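Local atomic coordinates of carboxylesterase (Uncultured bacterium, PDB entry 5GMX), a protein that hydrolyses carboxylic esters as a family VIII carboxylesterase of beta-lactamase-like fold and also acts on oxyimino cephalosporins. Residues L66-S71 with R256-A261; K74-T79 with N199-G204; D139-M144 with F165-G170. All blocks are in the same frame, centred on the assembly; numbering follows the deposited sequence.

Contact 1: L66-S71 with R256-A261. With PMS (phenylmethanesulfonic acid), chain C.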
# COMPACT_ATOMS: atom_id res chain seq x y z
N LEU A 66 13.88 -7.96 -0.04
CA LEU A 66 12.46 -7.65 -0.17
C LEU A 66 11.60 -8.38 0.87
O LEU A 66 11.98 -9.44 1.37
CB LEU A 66 11.96 -8.04 -1.56
CG LEU A 66 12.67 -7.39 -2.75
CD1 LEU A 66 12.35 -8.17 -4.00
CD2 LEU A 66 12.26 -5.93 -2.89
N ILE A 67 10.44 -7.83 1.18
CA ILE A 67 9.49 -8.46 2.09
C ILE A 67 8.06 -8.13 1.66
O ILE A 67 7.81 -7.08 1.06
CB ILE A 67 9.73 -8.02 3.57
CG1 ILE A 67 9.02 -8.95 4.57
CG2 ILE A 67 9.32 -6.57 3.79
CD1 ILE A 67 9.48 -10.41 4.50
N ASN A 68 7.13 -9.02 1.95
CA ASN A 68 5.71 -8.74 1.74
C ASN A 68 5.30 -7.53 2.58
O ASN A 68 5.61 -7.45 3.77
CB ASN A 68 4.87 -9.96 2.09
CG ASN A 68 3.46 -9.87 1.56
OD1 ASN A 68 3.18 -10.31 0.45
ND2 ASN A 68 2.56 -9.28 2.34
N THR A 69 4.59 -6.59 1.97
CA THR A 69 4.22 -5.36 2.68
C THR A 69 2.73 -5.28 2.99
O THR A 69 2.27 -4.28 3.55
CB THR A 69 4.61 -4.11 1.87
OG1 THR A 69 3.92 -4.13 0.61
CG2 THR A 69 6.12 -4.07 1.63
N TYR A 70 1.98 -6.32 2.64
CA TYR A 70 0.54 -6.37 2.87
C TYR A 70 -0.16 -5.09 2.39
O TYR A 70 0.10 -4.65 1.28
CB TYR A 70 0.25 -6.65 4.34
CG TYR A 70 0.66 -8.06 4.69
CD1 TYR A 70 -0.14 -9.14 4.34
CD2 TYR A 70 1.86 -8.32 5.33
CE1 TYR A 70 0.23 -10.44 4.63
CE2 TYR A 70 2.24 -9.62 5.64
CZ TYR A 70 1.42 -10.67 5.29
OH TYR A 70 1.79 -11.96 5.59
N SER A 71 -1.01 -4.50 3.22
CA SER A 71 -1.87 -3.41 2.73
C SER A 71 -1.12 -2.12 2.41
O SER A 71 -1.71 -1.17 1.88
CB SER A 71 -2.97 -3.11 3.73
OG SER A 71 -3.78 -4.27 3.91
N ARG A 256 5.72 -19.04 -2.70
CA ARG A 256 6.16 -18.46 -3.96
C ARG A 256 4.98 -18.10 -4.86
O ARG A 256 5.02 -17.08 -5.55
CB ARG A 256 7.12 -19.41 -4.70
CG ARG A 256 7.39 -19.06 -6.17
CD ARG A 256 8.08 -17.69 -6.36
NE ARG A 256 8.02 -17.26 -7.76
CZ ARG A 256 8.17 -16.01 -8.18
NH1 ARG A 256 8.41 -15.03 -7.31
NH2 ARG A 256 8.08 -15.72 -9.47
N ALA A 257 3.94 -18.93 -4.87
CA ALA A 257 2.78 -18.68 -5.74
C ALA A 257 2.11 -17.36 -5.36
O ALA A 257 1.65 -16.62 -6.23
CB ALA A 257 1.79 -19.84 -5.66
N TRP A 258 2.08 -17.07 -4.07
CA TRP A 258 1.53 -15.81 -3.58
C TRP A 258 2.36 -14.64 -4.12
O TRP A 258 1.82 -13.72 -4.74
CB TRP A 258 1.50 -15.82 -2.05
CG TRP A 258 1.24 -14.49 -1.39
CD1 TRP A 258 2.18 -13.61 -0.92
CD2 TRP A 258 -0.04 -13.92 -1.06
NE1 TRP A 258 1.56 -12.52 -0.35
CE2 TRP A 258 0.20 -12.69 -0.42
CE3 TRP A 258 -1.37 -14.32 -1.26
CZ2 TRP A 258 -0.82 -11.85 0.02
CZ3 TRP A 258 -2.39 -13.49 -0.83
CH2 TRP A 258 -2.11 -12.27 -0.19
N ARG A 259 3.67 -14.70 -3.93
CA ARG A 259 4.55 -13.63 -4.40
C ARG A 259 4.52 -13.45 -5.92
O ARG A 259 4.67 -12.34 -6.42
CB ARG A 259 5.99 -13.90 -3.93
CG ARG A 259 6.11 -13.98 -2.43
CD ARG A 259 7.56 -13.99 -1.98
NE ARG A 259 8.29 -15.14 -2.48
CZ ARG A 259 8.39 -16.30 -1.83
NH1 ARG A 259 7.78 -16.45 -0.66
NH2 ARG A 259 9.07 -17.30 -2.35
N ALA A 260 4.33 -14.54 -6.65
CA ALA A 260 4.36 -14.49 -8.11
C ALA A 260 3.10 -13.86 -8.69
O ALA A 260 3.12 -13.29 -9.78
CB ALA A 260 4.56 -15.91 -8.70
N ALA A 261 2.00 -13.97 -7.95
CA ALA A 261 0.70 -13.50 -8.41
C ALA A 261 0.56 -11.99 -8.32
O ALA A 261 1.45 -11.31 -7.83
CB ALA A 261 -0.42 -14.17 -7.61
C PMS C . -4.30 -6.70 4.29
S PMS C . -3.72 -5.21 5.05
C1 PMS C . -5.00 -7.62 5.27
C2 PMS C . -4.29 -8.61 5.94
C3 PMS C . -4.93 -9.45 6.84
C4 PMS C . -6.29 -9.31 7.07
C5 PMS C . -7.01 -8.33 6.40
C6 PMS C . -6.36 -7.49 5.50
O2S PMS C . -4.56 -4.73 6.22
O1S PMS C . -2.38 -5.42 5.73
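Trp258 turns the pyrrole edge of its indole to the carboxamide of Asn68. Its NE1 donates a hydrogen bond to Asn68 OD1 at 2.9 Å, and the bond is nearly straight, with an N-H...O angle of 166°. OD1 lies close to the indole plane. Relative to the amide, NE1 sits above the carbonyl plane, 44° out of it. The two side chains cross at about a right angle. Asn68 CG is anti to the backbone N (chi1 -164°), which sends the amide to helix 256-260. Its other end, ND2, lies over the centre of the Tyr70 ring, 3.0 Å above the plane, and donates to Ala266 O. Both ends of this buried amide are therefore bonded, which fixes its rotation. The contact lies in the beta-lactamase-like fold. Segment 66-71 ends at Ser71, probably the serine of the family's SxxK motif, where helix 72-86 begins. Ser71 carries the phenylmethanesulfonyl group, with OG bonded covalently to S at 1.5 Å. A weak hydrogen bond runs from Ser71 N to O1S, and Trp344 N also donates to the ligand. Tyr70 CB lies 3.2 Å from the same O1S, while Tyr70 OH is hydrogen-bonded to Thr249 O.

Contact 2: K74-T79 with N199-G204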
# COMPACT_ATOMS: atom_id res chain seq x y z
N LYS A 74 -1.75 -1.23 -1.03
CA LYS A 74 -2.95 -0.52 -1.47
C LYS A 74 -2.59 0.91 -1.89
O LYS A 74 -3.11 1.41 -2.89
CB LYS A 74 -4.04 -0.51 -0.38
CG LYS A 74 -4.67 -1.89 -0.15
CD LYS A 74 -5.96 -1.78 0.66
CE LYS A 74 -6.56 -3.15 0.89
NZ LYS A 74 -5.68 -3.94 1.78
N GLY A 75 -1.66 1.53 -1.15
CA GLY A 75 -1.24 2.87 -1.53
C GLY A 75 -0.64 2.88 -2.93
O GLY A 75 -0.92 3.75 -3.77
N MSE A 76 0.17 1.87 -3.21
CA MSE A 76 0.78 1.76 -4.53
C MSE A 76 -0.29 1.63 -5.60
O MSE A 76 -0.22 2.31 -6.64
CB MSE A 76 1.74 0.57 -4.58
CG MSE A 76 2.79 0.63 -3.48
SE MSE A 76 3.88 2.27 -3.54
CE MSE A 76 5.02 1.89 -2.01
N ALA A 77 -1.32 0.82 -5.31
CA ALA A 77 -2.36 0.62 -6.32
C ALA A 77 -3.07 1.94 -6.54
O ALA A 77 -3.37 2.31 -7.68
CB ALA A 77 -3.35 -0.48 -5.89
N ALA A 78 -3.28 2.67 -5.45
CA ALA A 78 -4.04 3.91 -5.55
C ALA A 78 -3.25 4.88 -6.42
O ALA A 78 -3.83 5.66 -7.20
CB ALA A 78 -4.34 4.51 -4.18
N THR A 79 -1.92 4.81 -6.32
CA THR A 79 -1.10 5.75 -7.06
C THR A 79 -1.29 5.53 -8.55
O THR A 79 -1.41 6.49 -9.31
CB THR A 79 0.37 5.64 -6.66
OG1 THR A 79 0.50 5.99 -5.28
CG2 THR A 79 1.21 6.61 -7.48
N ASN A 199 13.26 -1.47 -8.90
CA ASN A 199 13.96 -2.63 -8.37
C ASN A 199 13.68 -2.86 -6.89
O ASN A 199 14.19 -3.82 -6.31
CB ASN A 199 15.46 -2.50 -8.60
CG ASN A 199 16.04 -1.27 -7.93
OD1 ASN A 199 15.43 -0.19 -7.93
ND2 ASN A 199 17.21 -1.43 -7.31
N ASP A 200 12.89 -1.99 -6.27
CA ASP A 200 12.68 -2.08 -4.83
C ASP A 200 11.19 -2.16 -4.43
O ASP A 200 10.86 -2.11 -3.25
CB ASP A 200 13.33 -0.89 -4.12
CG ASP A 200 14.85 -1.06 -3.93
OD1 ASP A 200 15.32 -2.21 -3.72
OD2 ASP A 200 15.57 -0.04 -3.97
N TYR A 201 10.30 -2.29 -5.42
CA TYR A 201 8.90 -2.59 -5.13
C TYR A 201 8.22 -3.27 -6.32
O TYR A 201 8.17 -2.72 -7.43
CB TYR A 201 8.11 -1.33 -4.75
CG TYR A 201 6.89 -1.65 -3.91
CD1 TYR A 201 5.72 -2.11 -4.50
CD2 TYR A 201 6.92 -1.54 -2.54
CE1 TYR A 201 4.61 -2.43 -3.73
CE2 TYR A 201 5.82 -1.85 -1.77
CZ TYR A 201 4.66 -2.30 -2.36
OH TYR A 201 3.57 -2.60 -1.56
N TYR A 202 7.66 -4.45 -6.07
CA TYR A 202 7.03 -5.26 -7.11
C TYR A 202 5.60 -5.65 -6.73
O TYR A 202 5.32 -5.98 -5.58
CB TYR A 202 7.83 -6.54 -7.37
CG TYR A 202 9.27 -6.36 -7.78
CD1 TYR A 202 10.26 -6.08 -6.84
CD2 TYR A 202 9.65 -6.49 -9.11
CE1 TYR A 202 11.58 -5.92 -7.23
CE2 TYR A 202 10.97 -6.34 -9.50
CZ TYR A 202 11.93 -6.05 -8.55
OH TYR A 202 13.25 -5.90 -8.93
N ILE A 203 4.71 -5.64 -7.71
CA ILE A 203 3.42 -6.29 -7.58
C ILE A 203 3.40 -7.39 -8.61
O ILE A 203 3.24 -7.14 -9.81
CB ILE A 203 2.25 -5.31 -7.78
CG1 ILE A 203 2.35 -4.15 -6.78
CG2 ILE A 203 0.91 -6.05 -7.60
CD1 ILE A 203 1.41 -3.00 -7.07
N GLY A 204 3.59 -8.63 -8.15
CA GLY A 204 3.90 -9.73 -9.04
C GLY A 204 5.42 -9.79 -9.15
O GLY A 204 6.02 -9.05 -9.92
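Helix 72-86 passes the short strand 201-202 with the backbones well separated, the nearest CA atoms being those of Met76 and Ile203 at 9.0 Å. Side chains fill the gap, and the main motif is a Met-aromatic contact in the buried core of the beta-lactamase-like fold. Met76, present as selenomethionine, lies over one face of the Tyr201 ring. Its SE stands almost on the ring normal, 4.7 Å from the centroid, which is a rather distant approach. CG comes closer and makes a CH-pi contact, 3.6 Å from Tyr201 CE1. The terminal CE lies over the other side of the same face, 3.8 Å from Tyr201 CE2. A bend at chi2 (-58°) lays CG, SE and CE across the ring in this way. With chi1 at -156° the Tyr201 ring swings from the strand to the helix. Its hydroxyl meets Thr69 OG1 and Thr73 OG1. Ile203 adds a looser apolar contact, with CD1 4.4 Å from Met76 CB. Phe187 of helix 183-192 packs against both Met76 and Ile203. Just before Met76, Gly75 O accepts from Thr79 N and Thr79 OG1, one turn on, which reach it from opposite faces of the carbonyl plane, OG1 at 3.1 Å.

Contact 3: D139-M144 with F165-G170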
# COMPACT_ATOMS: atom_id res chain seq x y z
N ASP A 139 -8.94 -12.35 -13.87
CA ASP A 139 -10.17 -12.08 -14.61
C ASP A 139 -11.37 -12.75 -13.96
O ASP A 139 -12.48 -12.21 -13.98
CB ASP A 139 -10.01 -12.55 -16.06
CG ASP A 139 -8.91 -11.79 -16.79
OD1 ASP A 139 -8.66 -10.61 -16.44
OD2 ASP A 139 -8.29 -12.37 -17.71
N LYS A 140 -11.16 -13.94 -13.41
CA LYS A 140 -12.23 -14.69 -12.77
C LYS A 140 -12.68 -14.02 -11.47
O LYS A 140 -13.89 -13.86 -11.22
CB LYS A 140 -11.77 -16.13 -12.52
CG LYS A 140 -12.82 -17.03 -11.91
CD LYS A 140 -12.32 -18.46 -11.85
CE LYS A 140 -13.10 -19.28 -10.84
NZ LYS A 140 -14.50 -19.47 -11.31
N LEU A 141 -11.72 -13.62 -10.64
CA LEU A 141 -12.04 -12.92 -9.41
C LEU A 141 -12.76 -11.60 -9.69
O LEU A 141 -13.76 -11.27 -9.03
CB LEU A 141 -10.78 -12.66 -8.59
CG LEU A 141 -11.07 -12.08 -7.20
CD1 LEU A 141 -11.75 -13.13 -6.34
CD2 LEU A 141 -9.80 -11.59 -6.55
N CYS A 142 -12.27 -10.87 -10.69
CA CYS A 142 -12.88 -9.60 -11.08
C CYS A 142 -14.31 -9.80 -11.60
O CYS A 142 -15.20 -8.99 -11.29
CB CYS A 142 -12.01 -8.90 -12.14
SG CYS A 142 -10.47 -8.19 -11.44
N ALA A 143 -14.52 -10.85 -12.39
CA ALA A 143 -15.86 -11.16 -12.91
C ALA A 143 -16.80 -11.45 -11.75
O ALA A 143 -17.92 -10.94 -11.71
CB ALA A 143 -15.82 -12.35 -13.87
N MSE A 144 -16.34 -12.26 -10.80
CA MSE A 144 -17.12 -12.53 -9.60
C MSE A 144 -17.49 -11.26 -8.81
O MSE A 144 -18.64 -11.09 -8.40
CB MSE A 144 -16.34 -13.48 -8.71
CG MSE A 144 -16.88 -13.58 -7.29
SE MSE A 144 -15.78 -14.83 -6.28
CE MSE A 144 -15.89 -16.37 -7.49
N PHE A 165 -9.45 -4.97 -2.76
CA PHE A 165 -9.27 -3.57 -3.19
C PHE A 165 -8.38 -3.46 -4.43
O PHE A 165 -8.68 -2.72 -5.38
CB PHE A 165 -8.69 -2.72 -2.05
CG PHE A 165 -8.36 -1.29 -2.44
CD1 PHE A 165 -9.33 -0.31 -2.40
CD2 PHE A 165 -7.07 -0.94 -2.81
CE1 PHE A 165 -9.02 1.00 -2.75
CE2 PHE A 165 -6.76 0.37 -3.16
CZ PHE A 165 -7.74 1.34 -3.12
N GLY A 166 -7.27 -4.20 -4.41
CA GLY A 166 -6.30 -4.18 -5.48
C GLY A 166 -6.88 -4.65 -6.80
O GLY A 166 -6.55 -4.12 -7.86
N HIS A 167 -7.77 -5.64 -6.74
CA HIS A 167 -8.41 -6.17 -7.93
C HIS A 167 -9.41 -5.19 -8.56
O HIS A 167 -9.44 -5.05 -9.78
CB HIS A 167 -9.13 -7.48 -7.63
CG HIS A 167 -8.22 -8.67 -7.61
ND1 HIS A 167 -7.45 -9.00 -6.52
CD2 HIS A 167 -7.93 -9.58 -8.57
CE1 HIS A 167 -6.74 -10.08 -6.79
NE2 HIS A 167 -7.01 -10.45 -8.03
N ILE A 168 -10.24 -4.54 -7.75
CA ILE A 168 -11.25 -3.65 -8.32
C ILE A 168 -10.62 -2.34 -8.81
O ILE A 168 -10.90 -1.86 -9.93
CB ILE A 168 -12.40 -3.38 -7.32
CG1 ILE A 168 -11.87 -2.83 -5.99
CG2 ILE A 168 -13.19 -4.66 -7.07
CD1 ILE A 168 -12.94 -2.72 -4.90
N ALA A 169 -9.74 -1.77 -7.98
CA ALA A 169 -8.99 -0.58 -8.38
C ALA A 169 -8.18 -0.87 -9.65
O ALA A 169 -8.25 -0.14 -10.66
CB ALA A 169 -8.07 -0.12 -7.25
N GLY A 170 -7.47 -1.99 -9.59
CA GLY A 170 -6.60 -2.42 -10.66
C GLY A 170 -7.35 -2.70 -11.95
O GLY A 170 -6.84 -2.44 -13.03
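Leu141 and Cys142 pack against His167 in a buried helix-to-helix contact between helix 138-146 and helix 165-175, both in the helical part of the beta-lactamase-like fold. The helices come close here, with the CA atoms of Cys142 and His167 6.5 Å apart. CB of His167 points toward helix 138-146, and the imidazole beyond it is met in two ways. CD2 of Leu141 lies over the middle of one ring face; the model sets it closer than a C-H allows, so the exact fit is doubtful. The two side chains cross at about a right angle. The leucine's chi1 of -173° directs its branch at the ring. Cys142 comes instead to the rim. Its SG lies near the imidazole plane, 4.1 Å from His167 CD2 and 5.1 Å from the ring centroid. The same sulfur is 3.7 Å from His167 O. Trp138 stacks on the histidine ring, and Trp100 touches Cys142. On the other helix, Ile168 packs against Leu116 of helix 113-117. Across the two segments the imidazole is used as a flat packing surface, with a methyl on its face and a sulfur at its edge. Apolar and sulfur-aromatic contacts, without hydrogen bonds, therefore join the two helices at this point.

Contacts 1 and 2 adjoin, with centres 11 Å apart. Thr69 OG1 and Tyr201 OH lie 2.7 Å apart, probably hydrogen-bonded, and Leu66 CD1 packs 4.0 Å from Tyr202 CE1. Strands 67-68 and 201-202 are the outer strands of one three-stranded sheet, with 269-270 between them. Contact 1 holds Ser71 and contact 2 holds Lys74, probably the serine and lysine of the family's SxxK motif, and both belong to the phenylmethanesulfonate pocket. Lys74 NZ is hydrogen-bonded to Tyr160 OH, another pocket residue. Contact 3 touches contact 2 through Lys74 CE and Phe165 CB at 3.7 Å. It stays about 7 Å from contact 1 between nearest atoms, and the side chain of His167 is about 11 Å from the ligand.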